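Local coordinates for protein aldehyde dehydrogenase (Bartonella henselae, PDB 3I44) that probably oxidises aldehydes to carboxylic acids with NAD+ or NADP+ as electron acceptor, as other members of the aldehyde dehydrogenase family do, at residues Asn277-Asp282 with Asp286-Gly291; Leu202-Phe207 with Phe221-Gly226; Asp356-Gly361 with Arg386-Ala391; Asp255-Ala260 with Lys265-Glu270; Gln449-Met454 with Ser474-Glu479. The protein carries 1 engineered substitution. All blocks are in the same frame, centred on the assembly; numbering follows the deposited sequence.

Contact 1 of 5, residues Asn277-Asp282 with Asp286-Gly291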
# COMPACT_ATOMS: atom_id res chain seq x y z
N ASN A 277 12.29 -12.44 -21.53
CA ASN A 277 12.85 -13.80 -21.43
C ASN A 277 14.26 -13.77 -22.02
O ASN A 277 14.43 -13.75 -23.26
CB ASN A 277 11.99 -14.81 -22.20
CG ASN A 277 12.40 -16.27 -21.94
OD1 ASN A 277 13.33 -16.55 -21.20
ND2 ASN A 277 11.66 -17.21 -22.56
N ILE A 278 15.25 -13.73 -21.12
CA ILE A 278 16.64 -13.65 -21.48
C ILE A 278 17.21 -15.04 -21.67
O ILE A 278 17.34 -15.83 -20.70
CB ILE A 278 17.47 -12.90 -20.45
CG1 ILE A 278 16.96 -11.47 -20.27
CG2 ILE A 278 18.95 -12.92 -20.85
CD1 ILE A 278 17.56 -10.72 -19.01
N ILE A 279 17.54 -15.36 -22.92
CA ILE A 279 18.00 -16.71 -23.30
C ILE A 279 19.45 -16.63 -23.78
O ILE A 279 19.76 -16.00 -24.79
CB ILE A 279 17.13 -17.36 -24.36
CG1 ILE A 279 15.66 -17.31 -23.89
CG2 ILE A 279 17.58 -18.81 -24.65
CD1 ILE A 279 14.69 -18.05 -24.79
N PHE A 280 20.33 -17.20 -22.98
CA PHE A 280 21.74 -17.26 -23.30
C PHE A 280 22.04 -18.45 -24.19
O PHE A 280 21.26 -19.41 -24.24
CB PHE A 280 22.58 -17.34 -22.02
CG PHE A 280 22.66 -16.05 -21.28
CD1 PHE A 280 23.63 -15.10 -21.62
CD2 PHE A 280 21.75 -15.75 -20.27
CE1 PHE A 280 23.71 -13.91 -20.94
CE2 PHE A 280 21.82 -14.54 -19.60
CZ PHE A 280 22.81 -13.62 -19.92
N ALA A 281 23.17 -18.37 -24.90
CA ALA A 281 23.65 -19.47 -25.77
C ALA A 281 23.81 -20.81 -25.01
O ALA A 281 23.74 -21.89 -25.60
CB ALA A 281 24.98 -19.07 -26.48
N ASP A 282 24.06 -20.72 -23.71
CA ASP A 282 24.28 -21.92 -22.91
C ASP A 282 23.01 -22.39 -22.20
O ASP A 282 23.10 -23.20 -21.28
CB ASP A 282 25.45 -21.72 -21.93
CG ASP A 282 25.19 -20.62 -20.84
OD1 ASP A 282 24.06 -20.10 -20.70
OD2 ASP A 282 26.16 -20.29 -20.11
N ASP A 286 15.88 -27.28 -24.50
CA ASP A 286 14.47 -26.96 -24.75
C ASP A 286 14.06 -25.51 -24.42
O ASP A 286 12.87 -25.20 -24.49
CB ASP A 286 13.58 -27.93 -23.99
CG ASP A 286 12.16 -28.00 -24.57
OD1 ASP A 286 12.04 -28.22 -25.80
OD2 ASP A 286 11.18 -27.82 -23.80
N ALA A 287 15.03 -24.64 -24.11
CA ALA A 287 14.75 -23.29 -23.59
C ALA A 287 13.95 -22.49 -24.60
O ALA A 287 12.95 -21.86 -24.24
CB ALA A 287 16.07 -22.54 -23.25
N LEU A 288 14.42 -22.50 -25.85
CA LEU A 288 13.81 -21.74 -26.92
C LEU A 288 12.35 -22.17 -27.15
O LEU A 288 11.45 -21.32 -27.14
CB LEU A 288 14.62 -21.86 -28.21
CG LEU A 288 15.89 -21.03 -28.25
CD1 LEU A 288 16.63 -21.44 -29.52
CD2 LEU A 288 15.54 -19.52 -28.21
N GLN A 289 12.13 -23.48 -27.30
CA GLN A 289 10.77 -24.02 -27.48
C GLN A 289 9.83 -23.68 -26.31
O GLN A 289 8.66 -23.28 -26.50
CB GLN A 289 10.79 -25.55 -27.68
N ARG A 290 10.34 -23.89 -25.11
CA ARG A 290 9.59 -23.61 -23.89
C ARG A 290 9.11 -22.12 -23.89
O ARG A 290 7.94 -21.83 -23.62
CB ARG A 290 10.51 -23.90 -22.69
CG ARG A 290 9.90 -23.72 -21.34
CD ARG A 290 10.75 -24.28 -20.18
NE ARG A 290 12.05 -23.61 -19.99
CZ ARG A 290 13.25 -24.19 -20.20
NH1 ARG A 290 13.36 -25.45 -20.63
NH2 ARG A 290 14.35 -23.48 -20.00
N GLY A 291 10.03 -21.23 -24.25
CA GLY A 291 9.76 -19.81 -24.32
C GLY A 291 8.68 -19.41 -25.30
O GLY A 291 7.81 -18.57 -25.01
O HOH W 1 9.47 -16.25 -24.48
O HOH W 2 12.21 -20.07 -22.11
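Ile279 overlaps Leu288 and Ala287 with both of its branches, and 67 Å² of its surface is buried by the helix. Its CD1 lies 3.8 Å from Leu288 CD2, while CG2, on the other branch, comes within 4.3 Å of Ala287 CB. With CG1 beside the backbone N (chi1 -53°) and the chain extended beyond it, CD1 reaches the helix surface. Two residues earlier on the same strand face, Asn277 meets the next helical turn by polar means. Its ND2 sits 3.7 Å from Gly291 CA, a close approach to bare backbone. Two waters accept from this amide nitrogen: one, 2.9 Å from ND2 of Asn277, donates to Ala287 O, and the other donates to Gly291 O. The amide therefore bridges to two carbonyls one helical turn apart, while its OD1 is held by Gln436, which fixes the rotation of the group. Strand 277-279 and helix 287-291 run nearly antiparallel at 164°, with their axes 10.0 Å apart. Met309 touches both Ile279 and Leu288, extending the apolar patch to strand 308-312. This is the strand-to-helix half of a beta-alpha-beta crossover, strand 276-279, helix 287-296 and strand 308-312, in the alpha/beta fold of aldehyde dehydrogenases.

Contact 2 of 5, residues Leu202-Phe207 with Phe221-Gly226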
# COMPACT_ATOMS: atom_id res chain seq x y z
N LEU A 202 -19.73 -15.60 -16.19
CA LEU A 202 -20.45 -16.82 -15.87
C LEU A 202 -19.67 -17.72 -14.89
O LEU A 202 -20.26 -18.32 -14.00
CB LEU A 202 -20.85 -17.58 -17.13
CG LEU A 202 -21.75 -16.86 -18.16
CD1 LEU A 202 -21.97 -17.76 -19.36
CD2 LEU A 202 -23.10 -16.39 -17.59
N SER A 203 -18.35 -17.77 -15.02
CA SER A 203 -17.55 -18.61 -14.15
C SER A 203 -17.69 -18.15 -12.71
O SER A 203 -17.87 -18.97 -11.83
CB SER A 203 -16.09 -18.65 -14.60
OG SER A 203 -15.56 -17.37 -14.87
N ALA A 204 -17.65 -16.83 -12.50
CA ALA A 204 -17.87 -16.20 -11.19
C ALA A 204 -19.25 -16.46 -10.64
O ALA A 204 -19.44 -16.69 -9.45
CB ALA A 204 -17.59 -14.68 -11.26
N MET A 205 -20.24 -16.43 -11.52
CA MET A 205 -21.62 -16.72 -11.08
C MET A 205 -21.74 -18.17 -10.63
O MET A 205 -22.40 -18.46 -9.65
CB MET A 205 -22.61 -16.40 -12.21
CG MET A 205 -22.60 -14.90 -12.48
SD MET A 205 -23.69 -14.38 -13.79
CE MET A 205 -25.30 -14.54 -12.97
N LEU A 206 -21.09 -19.09 -11.33
CA LEU A 206 -21.04 -20.50 -10.87
C LEU A 206 -20.26 -20.60 -9.53
O LEU A 206 -20.66 -21.34 -8.63
CB LEU A 206 -20.42 -21.41 -11.95
CG LEU A 206 -20.16 -22.89 -11.62
CD1 LEU A 206 -21.44 -23.61 -11.07
CD2 LEU A 206 -19.55 -23.63 -12.88
N PHE A 207 -19.19 -19.84 -9.38
CA PHE A 207 -18.45 -19.80 -8.12
C PHE A 207 -19.38 -19.32 -7.00
O PHE A 207 -19.37 -19.87 -5.89
CB PHE A 207 -17.22 -18.90 -8.22
CG PHE A 207 -16.35 -18.94 -7.01
CD1 PHE A 207 -15.46 -19.99 -6.81
CD2 PHE A 207 -16.40 -17.94 -6.07
CE1 PHE A 207 -14.64 -20.04 -5.68
CE2 PHE A 207 -15.58 -17.97 -4.94
CZ PHE A 207 -14.69 -19.02 -4.76
N PHE A 221 -20.53 -13.15 1.18
CA PHE A 221 -20.10 -13.02 -0.18
C PHE A 221 -21.25 -12.54 -1.05
O PHE A 221 -22.32 -13.12 -1.03
CB PHE A 221 -19.56 -14.37 -0.70
CG PHE A 221 -19.29 -14.36 -2.16
CD1 PHE A 221 -18.08 -13.88 -2.66
CD2 PHE A 221 -20.28 -14.78 -3.06
CE1 PHE A 221 -17.84 -13.83 -4.03
CE2 PHE A 221 -20.06 -14.74 -4.42
CZ PHE A 221 -18.84 -14.28 -4.92
N ASN A 222 -20.99 -11.50 -1.86
CA ASN A 222 -22.02 -10.94 -2.74
C ASN A 222 -21.44 -10.70 -4.12
O ASN A 222 -20.27 -10.29 -4.26
CB ASN A 222 -22.57 -9.61 -2.16
CG ASN A 222 -23.01 -9.75 -0.74
OD1 ASN A 222 -24.17 -10.09 -0.48
ND2 ASN A 222 -22.07 -9.53 0.22
N LEU A 223 -22.24 -10.97 -5.16
CA LEU A 223 -21.81 -10.82 -6.54
C LEU A 223 -22.80 -9.93 -7.28
O LEU A 223 -24.02 -10.20 -7.28
CB LEU A 223 -21.64 -12.19 -7.24
CG LEU A 223 -21.18 -12.14 -8.73
CD1 LEU A 223 -20.52 -13.45 -9.18
CD2 LEU A 223 -22.35 -11.84 -9.67
N ILE A 224 -22.29 -8.84 -7.85
CA ILE A 224 -23.04 -8.01 -8.77
C ILE A 224 -22.24 -7.89 -10.06
O ILE A 224 -21.02 -7.79 -10.03
CB ILE A 224 -23.35 -6.58 -8.21
CG1 ILE A 224 -22.05 -5.83 -7.89
CG2 ILE A 224 -24.28 -6.69 -7.01
CD1 ILE A 224 -22.24 -4.41 -7.41
N ASN A 225 -22.92 -7.98 -11.20
CA ASN A 225 -22.26 -7.73 -12.49
C ASN A 225 -22.32 -6.25 -12.81
O ASN A 225 -23.11 -5.50 -12.23
CB ASN A 225 -22.90 -8.57 -13.60
CG ASN A 225 -22.56 -10.04 -13.49
OD1 ASN A 225 -23.44 -10.91 -13.53
ND2 ASN A 225 -21.28 -10.33 -13.31
N GLY A 226 -21.43 -5.82 -13.70
CA GLY A 226 -21.38 -4.42 -14.05
C GLY A 226 -20.12 -4.13 -14.78
O GLY A 226 -19.30 -5.04 -14.97
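Leu223 and Met205 lose the most surface here, 56 and 47 Å², and they cross at about a right angle. Leu223 projects from strand 221-223 with CG beside its carbonyl carbon (chi1 -180°), which carries CD1 onto the helix backbone. That methyl lies 3.4 Å from Ala204 O and 3.8 Å from Ala204 CB, so it rests on a main-chain carbonyl as well as on a side chain. The other methyl, CD2, faces Met205, where it stands 4.2 Å from CG. Met205 then bends at chi3 (73°), and its sulfur passes Asn225: SD of Met205 is 3.5 Å from OD1 of Asn225, with CE of Met205 at 4.1 Å from the same oxygen. The rings of Phe207 and Phe221 cover some of each other's surface without close contact, and both also lean on helix 174-188. Helix 202-213 and strand 221-223 thereby close a beta-alpha-beta unit that begins with strand 191-195. Pro196 touches Ala204 and Asn225, bringing the loop after that first strand into the same interface. All four touching residues are buried and their contacts involve carbon, sulfur and carbonyl or amide oxygen, which implies that shape and dispersion, rather than directional polar bonds between the segments, hold helix to strand.

Contact 3 of 5, residues Asp356-Gly361 with Arg386-Ala391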
# COMPACT_ATOMS: atom_id res chain seq x y z
N ASP A 356 -4.17 -4.22 -34.73
CA ASP A 356 -3.54 -2.91 -34.88
C ASP A 356 -2.07 -2.97 -34.46
O ASP A 356 -1.17 -2.38 -35.12
CB ASP A 356 -4.29 -1.88 -34.02
CG ASP A 356 -3.67 -0.50 -34.11
OD1 ASP A 356 -3.68 0.09 -35.23
OD2 ASP A 356 -3.19 -0.00 -33.06
N LEU A 357 -1.80 -3.71 -33.39
CA LEU A 357 -0.42 -3.79 -32.87
C LEU A 357 0.43 -4.63 -33.82
O LEU A 357 1.59 -4.27 -34.09
CB LEU A 357 -0.41 -4.31 -31.40
CG LEU A 357 -0.52 -3.17 -30.33
CD1 LEU A 357 -1.02 -3.66 -28.98
CD2 LEU A 357 0.81 -2.42 -30.15
N ILE A 358 -0.13 -5.72 -34.35
CA ILE A 358 0.58 -6.53 -35.38
C ILE A 358 0.93 -5.65 -36.61
O ILE A 358 2.09 -5.56 -37.04
CB ILE A 358 -0.24 -7.76 -35.79
CG1 ILE A 358 -0.23 -8.81 -34.66
CG2 ILE A 358 0.34 -8.42 -37.03
CD1 ILE A 358 -1.26 -9.89 -34.83
N GLN A 359 -0.08 -4.97 -37.15
CA GLN A 359 0.14 -4.03 -38.26
C GLN A 359 1.23 -3.00 -37.92
O GLN A 359 2.11 -2.74 -38.76
CB GLN A 359 -1.18 -3.36 -38.67
CG GLN A 359 -1.08 -2.58 -39.99
CD GLN A 359 -0.72 -3.48 -41.16
OE1 GLN A 359 -1.43 -4.44 -41.45
NE2 GLN A 359 0.40 -3.20 -41.80
N SER A 360 1.22 -2.47 -36.69
CA SER A 360 2.27 -1.53 -36.24
C SER A 360 3.68 -2.13 -36.34
O SER A 360 4.67 -1.41 -36.66
CB SER A 360 2.03 -1.03 -34.81
OG SER A 360 2.59 -1.87 -33.80
N GLY A 361 3.79 -3.43 -36.03
CA GLY A 361 5.08 -4.10 -36.09
C GLY A 361 5.57 -4.10 -37.52
O GLY A 361 6.73 -3.79 -37.78
N ARG A 386 -3.57 -15.13 -35.51
CA ARG A 386 -2.52 -16.03 -35.98
C ARG A 386 -1.32 -15.95 -35.06
O ARG A 386 -0.82 -14.85 -34.79
CB ARG A 386 -2.07 -15.61 -37.40
CG ARG A 386 -3.15 -15.71 -38.46
CD ARG A 386 -2.84 -14.87 -39.70
NE ARG A 386 -1.69 -15.38 -40.45
CZ ARG A 386 -1.03 -14.68 -41.37
NH1 ARG A 386 -1.40 -13.44 -41.67
NH2 ARG A 386 -0.02 -15.22 -42.03
N PRO A 387 -0.77 -17.11 -34.64
CA PRO A 387 0.50 -17.06 -33.93
C PRO A 387 1.55 -16.31 -34.75
O PRO A 387 1.85 -16.69 -35.88
CB PRO A 387 0.88 -18.53 -33.77
CG PRO A 387 -0.39 -19.25 -33.78
CD PRO A 387 -1.32 -18.47 -34.68
N THR A 388 2.09 -15.25 -34.18
CA THR A 388 2.94 -14.32 -34.92
C THR A 388 4.27 -14.12 -34.22
O THR A 388 4.33 -13.99 -32.99
CB THR A 388 2.17 -12.96 -35.08
OG1 THR A 388 0.94 -13.20 -35.78
CG2 THR A 388 3.00 -11.91 -35.82
N VAL A 389 5.34 -14.09 -35.01
CA VAL A 389 6.67 -13.81 -34.51
C VAL A 389 7.28 -12.62 -35.24
O VAL A 389 7.32 -12.60 -36.48
CB VAL A 389 7.59 -15.08 -34.63
CG1 VAL A 389 9.00 -14.79 -34.20
CG2 VAL A 389 7.02 -16.26 -33.84
N PHE A 390 7.80 -11.64 -34.48
CA PHE A 390 8.63 -10.57 -35.01
C PHE A 390 10.06 -10.73 -34.53
O PHE A 390 10.27 -11.14 -33.38
CB PHE A 390 8.11 -9.21 -34.56
CG PHE A 390 6.82 -8.79 -35.20
CD1 PHE A 390 6.82 -8.20 -36.46
CD2 PHE A 390 5.61 -9.01 -34.56
CE1 PHE A 390 5.63 -7.80 -37.07
CE2 PHE A 390 4.41 -8.63 -35.15
CZ PHE A 390 4.42 -8.00 -36.41
N ALA A 391 11.03 -10.39 -35.38
CA ALA A 391 12.45 -10.36 -35.04
C ALA A 391 13.01 -8.99 -35.39
O ALA A 391 12.31 -8.17 -36.01
CB ALA A 391 13.23 -11.48 -35.77
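Phe390 packs its ring beneath helix 348-363, the helix-on-sheet layering of an alpha/beta domain, with strand 388-391 lying next to the edge strand 367-370 of a seven-stranded mixed sheet. The short helical and strand segments run at 32° to each other, their axes 10.3 Å apart. From the strand, CB of Phe390 points toward the helix, and CG lies beside the backbone N (chi1 -71°). The ring stands steeply on this bond (chi2 -83°) and reaches the helix with its far end. CE1 of Phe390 meets Gly361, 3.7 Å from its C and slightly farther from its CA. At the tip, CZ of Phe390 approaches Ile358 O at 3.4 Å and Ile358 CG2 at 4.1 Å. Both Ile358 O and Gly361 C come in obliquely to the ring. Gly361 has no CB, and the ring end is seated directly against its main-chain atoms. Leu368 and Ile399 also touch Phe390, adding the neighbouring strand and helix 398-401 to its surroundings.

Ile358 divides its two branches between strand residues. Its CG2 serves the phenyl ring, whereas CD1 extends toward Thr388, two residues back along the strand. The Ile358 and Phe390 side chains cross at about a right angle. Thr388 turns a polar atom to this methyl, but that hydroxyl is engaged: Gly372 N also bonds to it, and Thr388 OG1 donates to Arg386 O at 2.6 Å, from 41° out of the carbonyl plane.

Contact 4 of 5, residues Asp255-Ala260 with Lys265-Glu270; sequences DISKNA and KRVCLE
Ala260 and Val267 form the tight part of this contact, in which helix 250-261 returns to strand 266-270 as the second half of a beta-alpha-beta crossover starting at strand 243-247. The short helix and strand segments are almost exactly antiparallel at 177°, with axes 9.2 Å apart. CB of Ala260 sits 3.4 Å from CG2 of Val267, closer than usual for two carbons, and Ala260 has 70 Å² of its surface buried by the strand segment. CA of Ala260 and CA of Lys265 are 5.7 Å apart, where the short connection from helix to strand brings the two segments together. Lys265 covers the end of this patch alongside the alanine, its CD 4.1 Å from Ala260 CB, while its ammonium group turns off to Thr263 and His238. The next layer is less compressed. CG2 of Ile256 stands 4.2 Å from CG1 of Val267, the two side chains crossing at a slant, and the remainder of Ile256 leads away to Ile244 and Phe246 of strand 243-247.

The more open side lies along Ser257 and one flank of Val267, both partly exposed although they still touch across the contact. There the second subunit comes near: its Ser261 packs on Ser257 and its Leu264 on Leu269, so this margin borders the dimer interface. Val267 contributes to both parts, since CG1 (chi1 177°) faces Ile256 and Ser257 while CG2 goes to Ala260. Ser257 brings a hydroxyl among the methyls, with a weak hydrogen bond back to Gly253 O in its own helix. That OG of Ser257 lies 3.4 Å from Leu269 CD1.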
# COMPACT_ATOMS: atom_id res chain seq x y z
N ASP A 255 -6.97 4.42 -12.30
CA ASP A 255 -8.25 5.06 -11.97
C ASP A 255 -8.85 4.50 -10.68
O ASP A 255 -9.48 5.24 -9.92
CB ASP A 255 -9.26 4.94 -13.12
CG ASP A 255 -8.91 5.84 -14.28
OD1 ASP A 255 -8.18 6.83 -14.06
OD2 ASP A 255 -9.35 5.55 -15.41
N ILE A 256 -8.66 3.20 -10.43
CA ILE A 256 -9.08 2.61 -9.16
C ILE A 256 -8.38 3.32 -8.03
O ILE A 256 -9.00 3.69 -7.04
CB ILE A 256 -8.74 1.09 -9.09
CG1 ILE A 256 -9.61 0.26 -10.04
CG2 ILE A 256 -8.90 0.57 -7.66
CD1 ILE A 256 -11.10 0.31 -9.79
N SER A 257 -7.06 3.50 -8.18
CA SER A 257 -6.26 4.15 -7.16
C SER A 257 -6.71 5.58 -6.93
O SER A 257 -6.78 6.01 -5.78
CB SER A 257 -4.76 4.17 -7.50
OG SER A 257 -4.21 2.87 -7.41
N LYS A 258 -7.00 6.30 -8.02
CA LYS A 258 -7.47 7.71 -7.91
C LYS A 258 -8.80 7.77 -7.16
O LYS A 258 -8.95 8.56 -6.22
CB LYS A 258 -7.59 8.36 -9.31
N ASN A 259 -9.74 6.89 -7.51
CA ASN A 259 -11.07 6.91 -6.88
C ASN A 259 -11.02 6.52 -5.41
O ASN A 259 -11.79 7.06 -4.60
CB ASN A 259 -12.04 5.98 -7.63
CG ASN A 259 -12.38 6.50 -9.04
OD1 ASN A 259 -12.41 7.70 -9.25
ND2 ASN A 259 -12.60 5.61 -9.99
N ALA A 260 -10.09 5.63 -5.05
CA ALA A 260 -9.98 5.11 -3.68
C ALA A 260 -9.32 6.09 -2.71
O ALA A 260 -9.48 5.98 -1.50
CB ALA A 260 -9.20 3.77 -3.70
N LYS A 265 -8.56 4.03 1.27
CA LYS A 265 -8.66 2.57 1.25
C LYS A 265 -7.29 1.96 1.03
O LYS A 265 -6.41 2.55 0.41
CB LYS A 265 -9.56 2.10 0.10
CG LYS A 265 -10.99 2.49 0.19
CD LYS A 265 -11.71 1.99 -1.04
CE LYS A 265 -13.20 2.21 -1.00
NZ LYS A 265 -13.54 3.56 -0.76
N ARG A 266 -7.10 0.76 1.54
CA ARG A 266 -6.01 -0.06 1.02
C ARG A 266 -6.35 -0.46 -0.42
O ARG A 266 -7.46 -0.93 -0.72
CB ARG A 266 -5.79 -1.30 1.90
CG ARG A 266 -4.79 -2.29 1.28
CD ARG A 266 -4.56 -3.45 2.21
NE ARG A 266 -3.74 -3.08 3.36
CZ ARG A 266 -3.65 -3.82 4.46
NH1 ARG A 266 -4.37 -4.93 4.59
NH2 ARG A 266 -2.87 -3.42 5.45
N VAL A 267 -5.40 -0.28 -1.32
CA VAL A 267 -5.59 -0.64 -2.70
C VAL A 267 -4.54 -1.65 -3.10
O VAL A 267 -3.33 -1.37 -3.06
CB VAL A 267 -5.52 0.63 -3.60
CG1 VAL A 267 -5.65 0.22 -5.08
CG2 VAL A 267 -6.62 1.65 -3.18
N CYS A 268 -4.98 -2.86 -3.47
CA CYS A 268 -4.05 -3.91 -3.93
C CYS A 268 -4.27 -4.19 -5.43
O CYS A 268 -5.35 -4.56 -5.85
CB CYS A 268 -4.23 -5.18 -3.08
SG CYS A 268 -3.75 -4.88 -1.37
N LEU A 269 -3.24 -3.95 -6.23
CA LEU A 269 -3.36 -4.01 -7.70
C LEU A 269 -2.50 -5.13 -8.33
O LEU A 269 -1.27 -5.20 -8.06
CB LEU A 269 -2.89 -2.66 -8.29
CG LEU A 269 -3.64 -1.41 -7.86
CD1 LEU A 269 -3.06 -0.13 -8.48
CD2 LEU A 269 -5.16 -1.52 -8.17
N GLU A 270 -3.13 -5.93 -9.19
CA GLU A 270 -2.45 -6.90 -10.05
C GLU A 270 -2.71 -6.46 -11.51
O GLU A 270 -3.85 -6.56 -12.01
CB GLU A 270 -3.04 -8.30 -9.84
CG GLU A 270 -2.76 -8.94 -8.47
CD GLU A 270 -1.40 -9.62 -8.40
OE1 GLU A 270 -0.73 -9.74 -9.46
OE2 GLU A 270 -0.99 -10.04 -7.27

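Contact 5 of 5, residues Gln449-Met454 with Ser474-Glu479; sequences QVRSGM and SGRARE
A single oxygen, OE2 of Glu242 of the second subunit, forms salt bridges with NH2 of both Arg451 and Arg476, which is consistent with these two nitrogens standing only 3.7 Å apart. Asp490 of the second subunit doubles the bridge, binding Arg451 through NH1 and Arg476 through NE, so the like charges are probably well compensated. The Arg451 nitrogen approaches the edge of the Arg476 guanidinium in its plane, yet the two groups are turned 48° apart and are therefore not stacked. Arg476 reaches the meeting point as an extended chain, whereas Arg451 bends at chi2 (88°), and the side chains cross at about a right angle. Farther along, Arg478 lays NH2 4.0 Å from Gly453 CA, beside backbone that carries no side chain. Its own NH1 donates 2.8 Å to Ala477 O, which lies 2° from the guanidinium plane; Gly470 O also takes a bond from NH1, and Tyr467 adds a cation-pi contact. Within the other loop, Ser452 OG donates to Met454 O at 2.8 Å, where the strand begins. Met454 then pairs in a parallel beta ladder with a strand of the second subunit. Two loops presenting arginines to a partner chain's acidic residues, beside a sheet continuing across the boundary, make this a subunit interface of the aldehyde dehydrogenase dimer.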
# COMPACT_ATOMS: atom_id res chain seq x y z
N GLN A 449 19.69 -8.24 -11.11
CA GLN A 449 19.63 -6.96 -11.78
C GLN A 449 18.30 -6.63 -12.46
O GLN A 449 18.05 -5.47 -12.72
CB GLN A 449 20.75 -6.85 -12.81
CG GLN A 449 22.16 -6.88 -12.21
CD GLN A 449 23.21 -6.91 -13.30
OE1 GLN A 449 23.43 -5.91 -13.95
NE2 GLN A 449 23.83 -8.06 -13.52
N VAL A 450 17.46 -7.61 -12.77
CA VAL A 450 16.21 -7.33 -13.49
C VAL A 450 15.18 -6.85 -12.50
O VAL A 450 15.11 -7.33 -11.35
CB VAL A 450 15.62 -8.53 -14.30
CG1 VAL A 450 16.54 -8.91 -15.46
CG2 VAL A 450 15.35 -9.74 -13.41
N ARG A 451 14.34 -5.93 -12.97
CA ARG A 451 13.44 -5.22 -12.09
C ARG A 451 12.04 -5.74 -12.24
O ARG A 451 11.24 -5.24 -13.02
CB ARG A 451 13.53 -3.71 -12.35
CG ARG A 451 12.84 -2.86 -11.30
CD ARG A 451 13.70 -2.46 -10.08
NE ARG A 451 12.98 -1.37 -9.40
CZ ARG A 451 12.00 -1.52 -8.50
NH1 ARG A 451 11.63 -2.73 -8.08
NH2 ARG A 451 11.39 -0.43 -8.00
N SER A 452 11.73 -6.77 -11.45
CA SER A 452 10.41 -7.38 -11.46
C SER A 452 10.06 -7.94 -10.09
O SER A 452 10.94 -8.18 -9.26
CB SER A 452 10.32 -8.46 -12.55
OG SER A 452 11.40 -9.39 -12.49
N GLY A 453 8.79 -8.15 -9.85
CA GLY A 453 8.33 -8.81 -8.64
C GLY A 453 8.65 -10.29 -8.61
O GLY A 453 8.76 -10.86 -7.52
N MET A 454 8.73 -10.91 -9.79
CA MET A 454 9.00 -12.36 -9.93
C MET A 454 10.04 -12.62 -11.00
O MET A 454 10.15 -11.88 -11.99
CB MET A 454 7.72 -13.12 -10.27
CG MET A 454 6.65 -13.04 -9.20
SD MET A 454 5.04 -13.69 -9.59
CE MET A 454 4.48 -12.42 -10.79
N SER A 474 3.17 -2.81 -13.08
CA SER A 474 2.47 -4.09 -12.94
C SER A 474 1.67 -4.20 -11.63
O SER A 474 1.01 -5.21 -11.39
CB SER A 474 3.47 -5.26 -13.02
OG SER A 474 4.15 -5.27 -14.29
N GLY A 475 1.74 -3.17 -10.78
CA GLY A 475 1.08 -3.20 -9.45
C GLY A 475 2.03 -3.79 -8.43
O GLY A 475 3.13 -4.26 -8.79
N ARG A 476 1.64 -3.78 -7.16
CA ARG A 476 2.49 -4.28 -6.09
C ARG A 476 1.75 -5.23 -5.16
O ARG A 476 2.26 -5.59 -4.10
CB ARG A 476 3.09 -3.11 -5.29
CG ARG A 476 4.30 -2.51 -5.98
CD ARG A 476 4.97 -1.44 -5.17
NE ARG A 476 6.30 -1.16 -5.70
CZ ARG A 476 6.62 -0.25 -6.62
NH1 ARG A 476 5.70 0.55 -7.15
NH2 ARG A 476 7.87 -0.12 -6.99
N ALA A 477 0.57 -5.64 -5.55
CA ALA A 477 -0.17 -6.69 -4.85
C ALA A 477 0.70 -7.93 -4.63
O ALA A 477 1.60 -8.22 -5.41
CB ALA A 477 -1.36 -7.04 -5.64
N ARG A 478 0.42 -8.66 -3.57
CA ARG A 478 1.14 -9.89 -3.23
C ARG A 478 0.07 -10.93 -2.90
O ARG A 478 -0.36 -11.06 -1.74
CB ARG A 478 2.09 -9.61 -2.08
CG ARG A 478 3.27 -8.70 -2.46
CD ARG A 478 4.34 -9.47 -3.26
NE ARG A 478 5.49 -8.71 -3.79
CZ ARG A 478 5.47 -7.93 -4.88
NH1 ARG A 478 4.33 -7.68 -5.54
NH2 ARG A 478 6.59 -7.39 -5.31
N GLU A 479 -0.44 -11.58 -3.95
CA GLU A 479 -1.55 -12.50 -3.82
C GLU A 479 -1.04 -13.92 -3.56
O GLU A 479 0.04 -14.26 -3.98
CB GLU A 479 -2.44 -12.45 -5.07
CG GLU A 479 -3.15 -11.09 -5.25
CD GLU A 479 -4.40 -11.14 -6.12
OE1 GLU A 479 -5.43 -10.53 -5.74
OE2 GLU A 479 -4.40 -11.84 -7.15

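Overall arrangement
Along the chain the order is contact 2, contact 4, contact 1, contact 3, contact 5, each closing before the next opens. Contacts 2 and 4, with centres 21 Å apart, belong to one seven-stranded sheet; contacts 1 and 3, also 21 Å apart, belong to another. Contacts 1 and 2 lie 40 Å apart on opposite sides of the chain's centre. The chain passes from the first sheet to the second between strands 266-270 and 276-279. Contact 5 touches both regions: Val450 packs on Ile278 of contact 1, and Ala477 N probably bonds to Leu269 O of contact 4. Contacts 4 and 5 both border the second subunit, so the region where these two contacts meet lies at the dimer interface.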